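Local coordinates for RagA protein (Porphyromonas gingivalis, PDB 6SLN) that probably takes up nutrients across the outer membrane as a TonB-dependent receptor, a plugged beta-barrel energised through TonB, at residues A[628-633]-A[685-690]; A[100-105]-A[189-194]; A[757-762]-A[842-847]; A[124-129]-A[183-188]; A[157-162]-A[195-200]. All coordinates share one frame; numbering follows the deposited sequence.

Contact 1 of 5, residues A[628-633]-A[685-690]; sequences SDLRLK and FGLAAG
Ala688 sits across from Arg631 in an antiparallel ladder of the RagA barrel wall, where strand 627-641 runs beside strand 678-691. The pair is tied by two backbone bonds: Arg631 N donates to Ala688 O at 3.0 Å, and Ala688 N donates back to Arg631 O. Over this pair lies the arginine side chain. Its bend at chi3 (-53°) carries the guanidinium back so that NH2 approaches Ala688 CB obliquely at 3.6 Å, while NH1 makes a salt bridge to Asp629 OD2 at 2.7 Å, two residues back on the same strand. Lys633 lies on this face too, pairing with Gly686 through backbone bonds in both directions. Lys633 CG runs 3.8 Å from Gly686 O, and the ammonium forms a salt bridge with Glu699 of strand 696-715, on the far side of strand 678-691. The other face is apolar. Leu632 CD2 meets the Phe685 ring and Leu687 CD1, and Leu630 adds its CD2 against Leu687 CD1 at 3.9 Å; these partly exposed side chains are consistent with an outward, lipid-facing surface. At Gly690 the ladder carries a classic beta bulge, in which Ser628 and Asp629 share one partner. Gly690 O accepts Ser628 N at 2.9 Å and Asp629 N at 3.1 Å, both donors coming from the same face of its carbonyl plane.

Contact 2 of 5, residues A[100-105]-A[189-194]; sequences GSVAKV and ASATSI
Against Gly100 and Val102 lies the methyl group of Ala191, and that one carbon makes most of the contact. CB lies 3.7 Å from Gly100 CA and 3.6 Å from Val102 CG2. Glycine presents bare backbone here, which lets the two chains come to 4.3 Å between Gly100 CA and Ala191 CA. On the valine, CG1 is anti to the backbone N (chi1 180°), leaving CG2 as the branch that faces the alanine. No hydrogen bond joins the two segments. One shell out, the loop 189-194 is braced from within by Ser193 OG, which gives a bond to Ser190 O at 3.2 Å from above the carbonyl plane. Asp188 OD2 accepts Ser190 N and, weakly, Ala191 N, while Ser101 is joined to Lys187 through the backbone. The barrel reaches both segments: Arg591 NE donates to Ser193 O, and Lys633 NZ makes a weak bond to Gly100 O. This is the place where the first strand of the plug, 102-106, meets the loop that follows strand 180-186. Since no polar bond crosses it and a methyl group does most of the touching, the contact probably depends on close fit, while the polar bonds round it probably help to position the two segments.

Contact 3 of 5, residues A[757-762]-A[842-847]; sequences ANFNYN and PPITGG
Ile844 lies against two aromatic rings of the facing strand, Phe759 and Tyr761, and offers a different branch to each. Its CG1 is anti to the carbonyl carbon (chi1 -64°) and comes to the edge of the Tyr761 ring, in its plane, 3.6 Å from CD1. CG2 goes to the phenylalanine, 3.7 Å from Phe759 CE1, at an oblique angle. Both rings have CG anti to the backbone N, which brings the ring ends toward the neighbouring strand. Tyr761 also touches Pro843, with CE1 3.9 Å from the proline CB. Phe759 is paired with Gly846, where their CA atoms come within 4.1 Å. Beneath the side chains runs an antiparallel ladder of the barrel wall, strand 752-764 against strand 844-853. Asn760 and Thr845 exchange backbone bonds, Asn760 N to Thr845 O at 2.8 Å and Thr845 N to Asn760 O at 3.0 Å. Farther along, Asn762 N reaches Pro843 O at 2.9 Å. Asn758 and Asn760 turn to the other face, toward the plug, with Asn760 ND2 held by Asp738; Asn762 OD1 bonds to Tyr703 OH. The wall is thus two-sided: aromatic and aliphatic groups pack on one face, amides sit on the face that meets the plug, and between the two segments the hydrogen bonds are all backbone ones.

Contact 4 of 5, residues A[124-129]-A[183-188]; sequences GQVAGM and MSVLKD
Val126 packs on Val185, with CG1 4.0 Å from the CB of its partner and CG2 nearly as close to Val185 CG2. Next along, Ala127 contributes its carbonyl: Lys187 NZ donates to Ala127 O at 2.6 Å, arriving tilted 33° from the carbonyl plane. The lysine chain bends at chi3 (-125°), so that CD and CE both pass 3.3 Å from Ala127 O before the ammonium reaches it. Asp738 of the barrel wall forms a salt bridge with the same NZ, so the ammonium probably helps tie plug to barrel wall. From Val126 to Met129 the backbone makes a type II beta turn, closed by Met129 N to Val126 O at 3.1 Å, in the plug domain and leading into strand 129-132. Gly128 takes the third place of that turn with a positive phi (91°), the position where glycine is usual in this turn type, and its backbone also bonds to His147. Met129 then points back across the contact. Its CE reaches both branches of Val185, 3.6 Å from CG2 and 3.7 Å from CG1, with SD a little behind. Ile146 of strand 143-146 touches Met129, Val185 and Lys187 together.

Contact 5 of 5, residues A[157-162]-A[195-200]; sequences APLYIV and YGARAA
Two successive backbone carbonyls, those of Ala157 and Pro158, receive NE and NH2 of the Arg198 guanidinium. NH2 donates to Pro158 O at 2.8 Å (N-H...O 155°), with the oxygen at the edge of the guanidinium and in its plane. NE divides its hydrogen between the same oxygen, at 3.1 Å, and Ala157 O, at 2.7 Å; both bonds are weak. Ala157 O has a second donor in Asn201 ND2. An extended chain from CG to NE, leaving the backbone at chi1 47°, carries the group there. The remaining nitrogen, NH1, makes a salt bridge with Glu643 of the barrel. A water accepts weakly from both NH2 and Tyr160 N. Above the centre of the guanidinium sits Leu159 CD1, 3.8 Å over one face, and the same methyl touches Ala197 CB. Leu159 CD2 turns to Tyr195 CB, and Ile161 CD1 lies obliquely against the Tyr195 ring. The contact joins plug strand 159-162 to the loop leading into strand 203-208, its neighbour in the plug sheet. With carbonyls at its edge, an acid at NH1 and a methyl over one face, the arginine charge is probably well compensated and its rotation restricted.

Overall arrangement
Contacts 1 and 3 are ladders in the barrel wall, partly buried and built on repeated backbone bonds; their centres lie about 20 Å apart. Contacts 2, 4 and 5 belong to the plug inside it. Of these, 2 and 4 are buried, 5 only partly. No backbone ladder holds any of the three: contact 2 has no hydrogen bond and rests on a methyl group, contact 4 adds a lysine bond to its hydrophobic core, and contact 5 relies on an arginine. They share the plug sheet, in which strand 102-106 of contact 2 neighbours strand 180-186 of contact 4. Plug meets wall where contact 4 touches contact 3 and where contact 2 touches contact 1.

Contact 1 of 5, residues A[628-633]-A[685-690]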
# COMPACT_ATOMS: atom_id res chain seq x y z
N SER A 628 -55.46 23.55 24.55
CA SER A 628 -55.61 22.11 24.43
C SER A 628 -54.43 21.31 24.98
O SER A 628 -54.56 20.09 25.12
CB SER A 628 -55.83 21.72 22.97
OG SER A 628 -54.65 21.93 22.20
N ASP A 629 -53.30 21.95 25.28
CA ASP A 629 -52.26 21.28 26.05
C ASP A 629 -51.28 22.32 26.55
O ASP A 629 -50.96 23.29 25.85
CB ASP A 629 -51.52 20.20 25.25
CG ASP A 629 -50.87 19.15 26.15
OD1 ASP A 629 -51.00 19.28 27.39
OD2 ASP A 629 -50.23 18.21 25.63
N LEU A 630 -50.81 22.13 27.79
CA LEU A 630 -49.75 22.95 28.36
C LEU A 630 -48.87 22.03 29.19
O LEU A 630 -49.38 21.23 29.99
CB LEU A 630 -50.32 24.08 29.23
CG LEU A 630 -49.51 25.38 29.21
CD1 LEU A 630 -50.35 26.50 29.75
CD2 LEU A 630 -48.24 25.24 30.03
N ARG A 631 -47.56 22.12 28.98
CA ARG A 631 -46.60 21.36 29.77
C ARG A 631 -45.43 22.26 30.16
O ARG A 631 -45.02 23.15 29.41
CB ARG A 631 -46.09 20.13 29.02
CG ARG A 631 -47.15 19.07 28.78
CD ARG A 631 -46.55 17.84 28.11
NE ARG A 631 -45.80 18.17 26.90
CZ ARG A 631 -46.32 18.18 25.68
NH1 ARG A 631 -47.60 17.87 25.50
NH2 ARG A 631 -45.56 18.49 24.64
N LEU A 632 -44.92 22.01 31.36
CA LEU A 632 -43.78 22.72 31.94
C LEU A 632 -42.70 21.68 32.22
O LEU A 632 -43.00 20.60 32.74
CB LEU A 632 -44.23 23.48 33.20
CG LEU A 632 -43.35 24.39 34.06
CD1 LEU A 632 -42.35 23.59 34.86
CD2 LEU A 632 -42.65 25.42 33.22
N LYS A 633 -41.47 21.99 31.86
CA LYS A 633 -40.40 21.00 31.96
C LYS A 633 -39.09 21.70 32.30
O LYS A 633 -38.77 22.74 31.71
CB LYS A 633 -40.24 20.19 30.66
CG LYS A 633 -40.53 20.98 29.38
CD LYS A 633 -40.90 20.07 28.21
CE LYS A 633 -39.67 19.41 27.58
NZ LYS A 633 -38.84 20.34 26.75
N PHE A 685 -35.02 25.04 31.07
CA PHE A 685 -36.37 25.30 31.56
C PHE A 685 -37.27 25.56 30.37
O PHE A 685 -37.05 26.51 29.62
CB PHE A 685 -36.39 26.49 32.52
CG PHE A 685 -37.76 26.96 32.84
CD1 PHE A 685 -38.38 27.94 32.07
CD2 PHE A 685 -38.44 26.42 33.91
CE1 PHE A 685 -39.66 28.36 32.36
CE2 PHE A 685 -39.72 26.85 34.21
CZ PHE A 685 -40.33 27.82 33.43
N GLY A 686 -38.31 24.73 30.20
CA GLY A 686 -39.09 24.74 28.98
C GLY A 686 -40.58 24.84 29.21
O GLY A 686 -41.10 24.59 30.30
N LEU A 687 -41.28 25.19 28.14
CA LEU A 687 -42.74 25.32 28.18
C LEU A 687 -43.29 24.91 26.82
O LEU A 687 -43.10 25.63 25.84
CB LEU A 687 -43.14 26.74 28.52
CG LEU A 687 -44.53 26.85 29.12
CD1 LEU A 687 -44.55 26.28 30.52
CD2 LEU A 687 -45.03 28.31 29.11
N ALA A 688 -43.98 23.77 26.77
CA ALA A 688 -44.75 23.38 25.60
C ALA A 688 -46.19 23.85 25.76
O ALA A 688 -46.65 24.11 26.87
CB ALA A 688 -44.70 21.86 25.40
N ALA A 689 -46.89 23.96 24.64
CA ALA A 689 -48.31 24.31 24.66
C ALA A 689 -48.91 24.11 23.27
O ALA A 689 -48.19 24.00 22.27
CB ALA A 689 -48.53 25.75 25.14
N GLY A 690 -50.24 24.05 23.23
CA GLY A 690 -51.00 23.98 22.00
C GLY A 690 -52.41 24.49 22.22
O GLY A 690 -52.96 24.37 23.33

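Contact 2 of 5, residues A[100-105]-A[189-194]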
# COMPACT_ATOMS: atom_id res chain seq x y z
N GLY A 100 -37.18 16.15 28.50
CA GLY A 100 -36.09 16.58 27.66
C GLY A 100 -36.52 17.57 26.59
O GLY A 100 -37.63 17.50 26.06
N SER A 101 -35.62 18.50 26.29
CA SER A 101 -35.72 19.37 25.12
C SER A 101 -35.45 18.50 23.89
O SER A 101 -34.30 18.22 23.56
CB SER A 101 -34.72 20.52 25.22
OG SER A 101 -35.11 21.66 24.47
N VAL A 102 -36.52 18.03 23.24
CA VAL A 102 -36.41 17.12 22.11
C VAL A 102 -37.21 17.67 20.93
O VAL A 102 -38.39 18.01 21.08
CB VAL A 102 -36.90 15.71 22.46
CG1 VAL A 102 -36.77 14.80 21.25
CG2 VAL A 102 -36.13 15.16 23.65
N ALA A 103 -36.58 17.72 19.75
CA ALA A 103 -37.21 18.18 18.52
C ALA A 103 -37.11 17.10 17.46
O ALA A 103 -36.04 16.51 17.29
CB ALA A 103 -36.55 19.46 18.00
N LYS A 104 -38.22 16.84 16.76
CA LYS A 104 -38.30 15.72 15.82
C LYS A 104 -38.66 16.21 14.43
O LYS A 104 -39.62 16.97 14.26
CB LYS A 104 -39.34 14.69 16.27
CG LYS A 104 -39.39 13.48 15.34
CD LYS A 104 -40.49 12.50 15.74
CE LYS A 104 -39.89 11.14 16.11
NZ LYS A 104 -40.79 10.02 15.71
N VAL A 105 -37.92 15.73 13.42
CA VAL A 105 -38.12 16.15 12.04
C VAL A 105 -38.61 14.97 11.23
O VAL A 105 -38.04 13.87 11.30
CB VAL A 105 -36.84 16.75 11.44
CG1 VAL A 105 -37.00 16.91 9.98
CG2 VAL A 105 -36.58 18.09 12.06
N ALA A 189 -29.60 17.91 28.92
CA ALA A 189 -28.94 16.83 29.64
C ALA A 189 -29.90 15.72 30.04
O ALA A 189 -29.48 14.57 30.22
CB ALA A 189 -28.23 17.38 30.87
N SER A 190 -31.17 16.05 30.24
CA SER A 190 -32.13 15.01 30.57
C SER A 190 -32.44 14.16 29.35
O SER A 190 -32.72 12.96 29.49
CB SER A 190 -33.40 15.62 31.13
OG SER A 190 -34.44 14.67 31.26
N ALA A 191 -32.40 14.76 28.15
CA ALA A 191 -32.74 14.05 26.93
C ALA A 191 -31.58 13.26 26.36
O ALA A 191 -31.80 12.39 25.52
CB ALA A 191 -33.24 15.02 25.86
N THR A 192 -30.35 13.56 26.77
CA THR A 192 -29.15 12.91 26.25
C THR A 192 -28.44 12.08 27.30
O THR A 192 -27.22 11.95 27.28
CB THR A 192 -28.18 13.94 25.67
OG1 THR A 192 -27.56 14.67 26.74
CG2 THR A 192 -28.92 14.92 24.80
N SER A 193 -29.18 11.52 28.25
CA SER A 193 -28.54 10.88 29.39
C SER A 193 -27.99 9.48 29.09
O SER A 193 -27.07 9.04 29.78
CB SER A 193 -29.52 10.82 30.55
OG SER A 193 -30.80 10.43 30.11
N ILE A 194 -28.49 8.78 28.06
CA ILE A 194 -28.02 7.43 27.76
C ILE A 194 -26.94 7.41 26.68
O ILE A 194 -26.53 6.33 26.24
CB ILE A 194 -29.20 6.52 27.39
CG1 ILE A 194 -29.74 6.87 26.01
CG2 ILE A 194 -30.29 6.63 28.43
CD1 ILE A 194 -31.06 6.18 25.66

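Contact 3 of 5, residues A[757-762]-A[842-847]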
# COMPACT_ATOMS: atom_id res chain seq x y z
N ALA A 757 -42.52 27.80 12.28
CA ALA A 757 -41.55 28.83 12.59
C ALA A 757 -40.51 28.26 13.54
O ALA A 757 -40.70 27.21 14.14
CB ALA A 757 -42.23 30.07 13.20
N ASN A 758 -39.42 28.99 13.71
CA ASN A 758 -38.25 28.40 14.34
C ASN A 758 -37.24 29.48 14.70
O ASN A 758 -36.91 30.32 13.85
CB ASN A 758 -37.66 27.36 13.39
CG ASN A 758 -36.47 26.69 13.93
OD1 ASN A 758 -36.58 25.67 14.61
ND2 ASN A 758 -35.29 27.23 13.64
N PHE A 759 -36.74 29.49 15.93
CA PHE A 759 -35.83 30.56 16.33
C PHE A 759 -35.02 30.16 17.55
O PHE A 759 -35.53 29.50 18.45
CB PHE A 759 -36.61 31.86 16.62
CG PHE A 759 -35.76 32.95 17.19
CD1 PHE A 759 -35.16 33.88 16.36
CD2 PHE A 759 -35.54 33.05 18.56
CE1 PHE A 759 -34.37 34.90 16.87
CE2 PHE A 759 -34.75 34.06 19.08
CZ PHE A 759 -34.16 34.99 18.24
N ASN A 760 -33.76 30.61 17.58
CA ASN A 760 -32.93 30.56 18.78
C ASN A 760 -32.01 31.76 18.83
O ASN A 760 -31.39 32.11 17.82
CB ASN A 760 -32.10 29.28 18.84
CG ASN A 760 -30.91 29.39 19.83
OD1 ASN A 760 -29.80 29.76 19.45
ND2 ASN A 760 -31.15 29.05 21.09
N TYR A 761 -31.91 32.39 20.00
CA TYR A 761 -30.84 33.31 20.31
C TYR A 761 -29.84 32.64 21.25
O TYR A 761 -30.22 31.82 22.09
CB TYR A 761 -31.37 34.59 20.96
CG TYR A 761 -30.27 35.55 21.35
CD1 TYR A 761 -29.62 36.30 20.38
CD2 TYR A 761 -29.86 35.69 22.67
CE1 TYR A 761 -28.61 37.17 20.71
CE2 TYR A 761 -28.84 36.56 23.01
CZ TYR A 761 -28.22 37.30 22.02
OH TYR A 761 -27.20 38.18 22.33
N ASN A 762 -28.56 32.97 21.11
CA ASN A 762 -27.57 32.40 22.01
C ASN A 762 -26.44 33.38 22.29
O ASN A 762 -25.76 33.83 21.36
CB ASN A 762 -26.99 31.12 21.44
CG ASN A 762 -26.09 30.44 22.43
OD1 ASN A 762 -26.54 29.67 23.27
ND2 ASN A 762 -24.80 30.77 22.38
N PRO A 842 -22.24 32.90 14.96
CA PRO A 842 -23.45 33.72 14.78
C PRO A 842 -24.46 33.46 15.88
O PRO A 842 -24.80 32.30 16.15
CB PRO A 842 -23.99 33.27 13.41
CG PRO A 842 -22.81 32.73 12.70
CD PRO A 842 -21.94 32.09 13.76
N PRO A 843 -24.98 34.51 16.53
CA PRO A 843 -25.83 34.31 17.72
C PRO A 843 -27.26 33.93 17.40
O PRO A 843 -27.93 33.37 18.28
CB PRO A 843 -25.80 35.68 18.43
CG PRO A 843 -24.82 36.52 17.67
CD PRO A 843 -24.73 35.94 16.28
N ILE A 844 -27.75 34.21 16.19
CA ILE A 844 -29.17 34.07 15.86
C ILE A 844 -29.34 33.02 14.76
O ILE A 844 -28.73 33.12 13.69
CB ILE A 844 -29.77 35.44 15.50
CG1 ILE A 844 -29.70 36.33 16.75
CG2 ILE A 844 -31.21 35.28 15.01
CD1 ILE A 844 -30.11 37.80 16.57
N THR A 845 -30.17 32.02 15.04
CA THR A 845 -30.40 30.86 14.18
C THR A 845 -31.90 30.62 14.10
O THR A 845 -32.53 30.36 15.13
CB THR A 845 -29.71 29.62 14.74
OG1 THR A 845 -28.32 29.88 14.94
CG2 THR A 845 -29.88 28.44 13.78
N GLY A 846 -32.46 30.68 12.90
CA GLY A 846 -33.86 30.38 12.73
C GLY A 846 -34.19 29.81 11.36
O GLY A 846 -33.32 29.62 10.50
N GLY A 847 -35.47 29.52 11.19
CA GLY A 847 -36.02 29.11 9.92
C GLY A 847 -37.53 29.20 9.98
O GLY A 847 -38.12 29.33 11.06

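Contact 4 of 5, residues A[124-129]-A[183-188]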
# COMPACT_ATOMS: atom_id res chain seq x y z
N GLY A 124 -32.31 25.57 9.57
CA GLY A 124 -33.56 26.27 9.74
C GLY A 124 -34.73 25.44 10.23
O GLY A 124 -35.83 25.97 10.35
N GLN A 125 -34.52 24.15 10.54
CA GLN A 125 -35.63 23.25 10.84
C GLN A 125 -35.80 22.95 12.33
O GLN A 125 -36.90 22.58 12.76
CB GLN A 125 -35.45 21.93 10.08
CG GLN A 125 -35.49 22.07 8.56
CD GLN A 125 -36.78 22.68 8.07
OE1 GLN A 125 -37.87 22.20 8.39
NE2 GLN A 125 -36.68 23.75 7.29
N VAL A 126 -34.75 23.10 13.13
CA VAL A 126 -34.83 22.76 14.55
C VAL A 126 -34.29 23.92 15.38
O VAL A 126 -33.15 24.35 15.21
CB VAL A 126 -34.06 21.47 14.86
CG1 VAL A 126 -34.13 21.17 16.35
CG2 VAL A 126 -34.62 20.32 14.06
N ALA A 127 -35.11 24.41 16.31
CA ALA A 127 -34.73 25.50 17.19
C ALA A 127 -33.48 25.14 17.99
O ALA A 127 -33.44 24.10 18.65
CB ALA A 127 -35.88 25.85 18.14
N GLY A 128 -32.47 26.01 17.92
CA GLY A 128 -31.25 25.83 18.68
C GLY A 128 -30.16 25.06 17.97
O GLY A 128 -29.05 24.95 18.51
N MET A 129 -30.43 24.51 16.79
CA MET A 129 -29.43 23.73 16.07
C MET A 129 -28.94 24.55 14.89
O MET A 129 -29.73 24.93 14.02
CB MET A 129 -30.02 22.39 15.61
CG MET A 129 -29.04 21.50 14.88
SD MET A 129 -29.90 20.10 14.10
CE MET A 129 -28.99 18.74 14.81
N MET A 183 -35.92 12.15 12.40
CA MET A 183 -34.67 12.57 13.01
C MET A 183 -35.03 13.38 14.25
O MET A 183 -35.79 14.36 14.16
CB MET A 183 -33.81 13.39 12.05
CG MET A 183 -32.62 14.01 12.71
SD MET A 183 -31.59 14.88 11.52
CE MET A 183 -31.36 13.62 10.26
N SER A 184 -34.56 12.92 15.39
CA SER A 184 -34.79 13.59 16.67
C SER A 184 -33.52 14.31 17.09
O SER A 184 -32.42 13.74 17.04
CB SER A 184 -35.21 12.59 17.75
OG SER A 184 -36.35 11.85 17.35
N VAL A 185 -33.65 15.57 17.48
CA VAL A 185 -32.52 16.34 17.98
C VAL A 185 -32.73 16.52 19.47
O VAL A 185 -33.75 17.07 19.90
CB VAL A 185 -32.36 17.68 17.25
CG1 VAL A 185 -31.13 18.43 17.77
CG2 VAL A 185 -32.21 17.42 15.76
N LEU A 186 -31.78 16.01 20.26
CA LEU A 186 -31.83 16.08 21.72
C LEU A 186 -30.91 17.19 22.21
O LEU A 186 -29.70 17.15 21.98
CB LEU A 186 -31.44 14.74 22.33
CG LEU A 186 -31.96 13.48 21.65
CD1 LEU A 186 -31.49 12.31 22.45
CD2 LEU A 186 -33.47 13.49 21.57
N LYS A 187 -31.49 18.16 22.92
CA LYS A 187 -30.79 19.40 23.23
C LYS A 187 -30.31 19.51 24.67
O LYS A 187 -29.36 20.27 24.92
CB LYS A 187 -31.68 20.60 22.91
CG LYS A 187 -32.34 20.51 21.54
CD LYS A 187 -32.94 21.86 21.09
CE LYS A 187 -34.42 21.72 20.72
NZ LYS A 187 -35.10 23.01 20.34
N ASP A 188 -30.91 18.80 25.62
CA ASP A 188 -30.63 19.01 27.04
C ASP A 188 -30.17 17.72 27.73
O ASP A 188 -30.37 16.61 27.24
CB ASP A 188 -31.86 19.54 27.77
CG ASP A 188 -32.87 18.47 28.03
OD1 ASP A 188 -33.54 18.07 27.07
OD2 ASP A 188 -32.97 18.02 29.18

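Contact 5 of 5, residues A[157-162]-A[195-200]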
# COMPACT_ATOMS: atom_id res chain seq x y z
N ALA A 157 -19.37 19.13 17.51
CA ALA A 157 -20.27 18.29 16.73
C ALA A 157 -21.17 17.48 17.66
O ALA A 157 -20.67 16.85 18.60
CB ALA A 157 -19.46 17.35 15.85
N PRO A 158 -22.48 17.45 17.43
CA PRO A 158 -23.31 16.50 18.16
C PRO A 158 -22.85 15.08 17.86
O PRO A 158 -22.23 14.80 16.83
CB PRO A 158 -24.72 16.74 17.62
CG PRO A 158 -24.61 17.79 16.60
CD PRO A 158 -23.17 17.97 16.25
N LEU A 159 -23.17 14.18 18.77
CA LEU A 159 -23.04 12.76 18.49
C LEU A 159 -24.13 12.35 17.51
O LEU A 159 -25.28 12.76 17.64
CB LEU A 159 -23.15 11.97 19.80
CG LEU A 159 -22.58 10.56 19.93
CD1 LEU A 159 -21.08 10.54 19.62
CD2 LEU A 159 -22.88 10.07 21.34
N TYR A 160 -23.76 11.56 16.50
CA TYR A 160 -24.69 11.15 15.46
C TYR A 160 -24.97 9.66 15.59
O TYR A 160 -24.04 8.84 15.64
CB TYR A 160 -24.14 11.44 14.06
CG TYR A 160 -24.03 12.88 13.70
CD1 TYR A 160 -25.15 13.62 13.35
CD2 TYR A 160 -22.80 13.51 13.69
CE1 TYR A 160 -25.04 14.97 13.01
CE2 TYR A 160 -22.68 14.84 13.35
CZ TYR A 160 -23.80 15.57 13.01
OH TYR A 160 -23.66 16.89 12.68
N ILE A 161 -26.26 9.31 15.58
CA ILE A 161 -26.72 7.99 15.97
C ILE A 161 -27.80 7.52 15.00
O ILE A 161 -28.86 8.14 14.91
CB ILE A 161 -27.24 8.00 17.42
CG1 ILE A 161 -26.11 8.49 18.33
CG2 ILE A 161 -27.70 6.63 17.85
CD1 ILE A 161 -26.45 8.55 19.77
N VAL A 162 -27.52 6.43 14.28
CA VAL A 162 -28.45 5.81 13.34
C VAL A 162 -28.95 4.51 13.95
O VAL A 162 -28.17 3.57 14.14
CB VAL A 162 -27.81 5.55 11.97
CG1 VAL A 162 -28.85 5.10 10.96
CG2 VAL A 162 -27.06 6.77 11.46
N TYR A 195 -26.42 8.56 26.27
CA TYR A 195 -25.31 8.66 25.32
C TYR A 195 -24.10 9.27 26.03
O TYR A 195 -24.22 9.90 27.08
CB TYR A 195 -25.73 9.48 24.09
CG TYR A 195 -27.10 9.06 23.62
CD1 TYR A 195 -27.27 7.90 22.88
CD2 TYR A 195 -28.24 9.77 23.98
CE1 TYR A 195 -28.52 7.48 22.47
CE2 TYR A 195 -29.50 9.34 23.59
CZ TYR A 195 -29.64 8.20 22.84
OH TYR A 195 -30.88 7.77 22.44
N GLY A 196 -22.90 9.05 25.47
CA GLY A 196 -21.76 9.54 26.21
C GLY A 196 -20.39 9.70 25.58
O GLY A 196 -19.39 9.66 26.30
N ALA A 197 -20.28 9.87 24.27
CA ALA A 197 -18.94 10.28 23.86
C ALA A 197 -18.83 11.79 23.96
O ALA A 197 -17.77 12.32 24.35
CB ALA A 197 -18.63 9.80 22.43
N ARG A 198 -19.94 12.46 23.67
CA ARG A 198 -20.03 13.90 23.64
C ARG A 198 -21.50 14.33 23.61
O ARG A 198 -21.89 15.17 22.80
CB ARG A 198 -19.25 14.46 22.45
CG ARG A 198 -19.50 13.77 21.13
CD ARG A 198 -19.16 14.70 20.00
NE ARG A 198 -19.77 14.34 18.72
CZ ARG A 198 -19.30 13.42 17.89
NH1 ARG A 198 -18.20 12.74 18.22
NH2 ARG A 198 -19.92 13.16 16.74
N ALA A 199 -22.32 13.75 24.49
CA ALA A 199 -23.68 14.25 24.70
C ALA A 199 -23.69 15.74 24.97
O ALA A 199 -24.70 16.40 24.72
CB ALA A 199 -24.35 13.55 25.89
N ALA A 200 -22.59 16.28 25.50
CA ALA A 200 -22.48 17.70 25.75
C ALA A 200 -22.80 18.54 24.52
O ALA A 200 -23.14 19.72 24.65
CB ALA A 200 -21.08 18.01 26.26
O HOH W 1 -20.74 10.42 15.32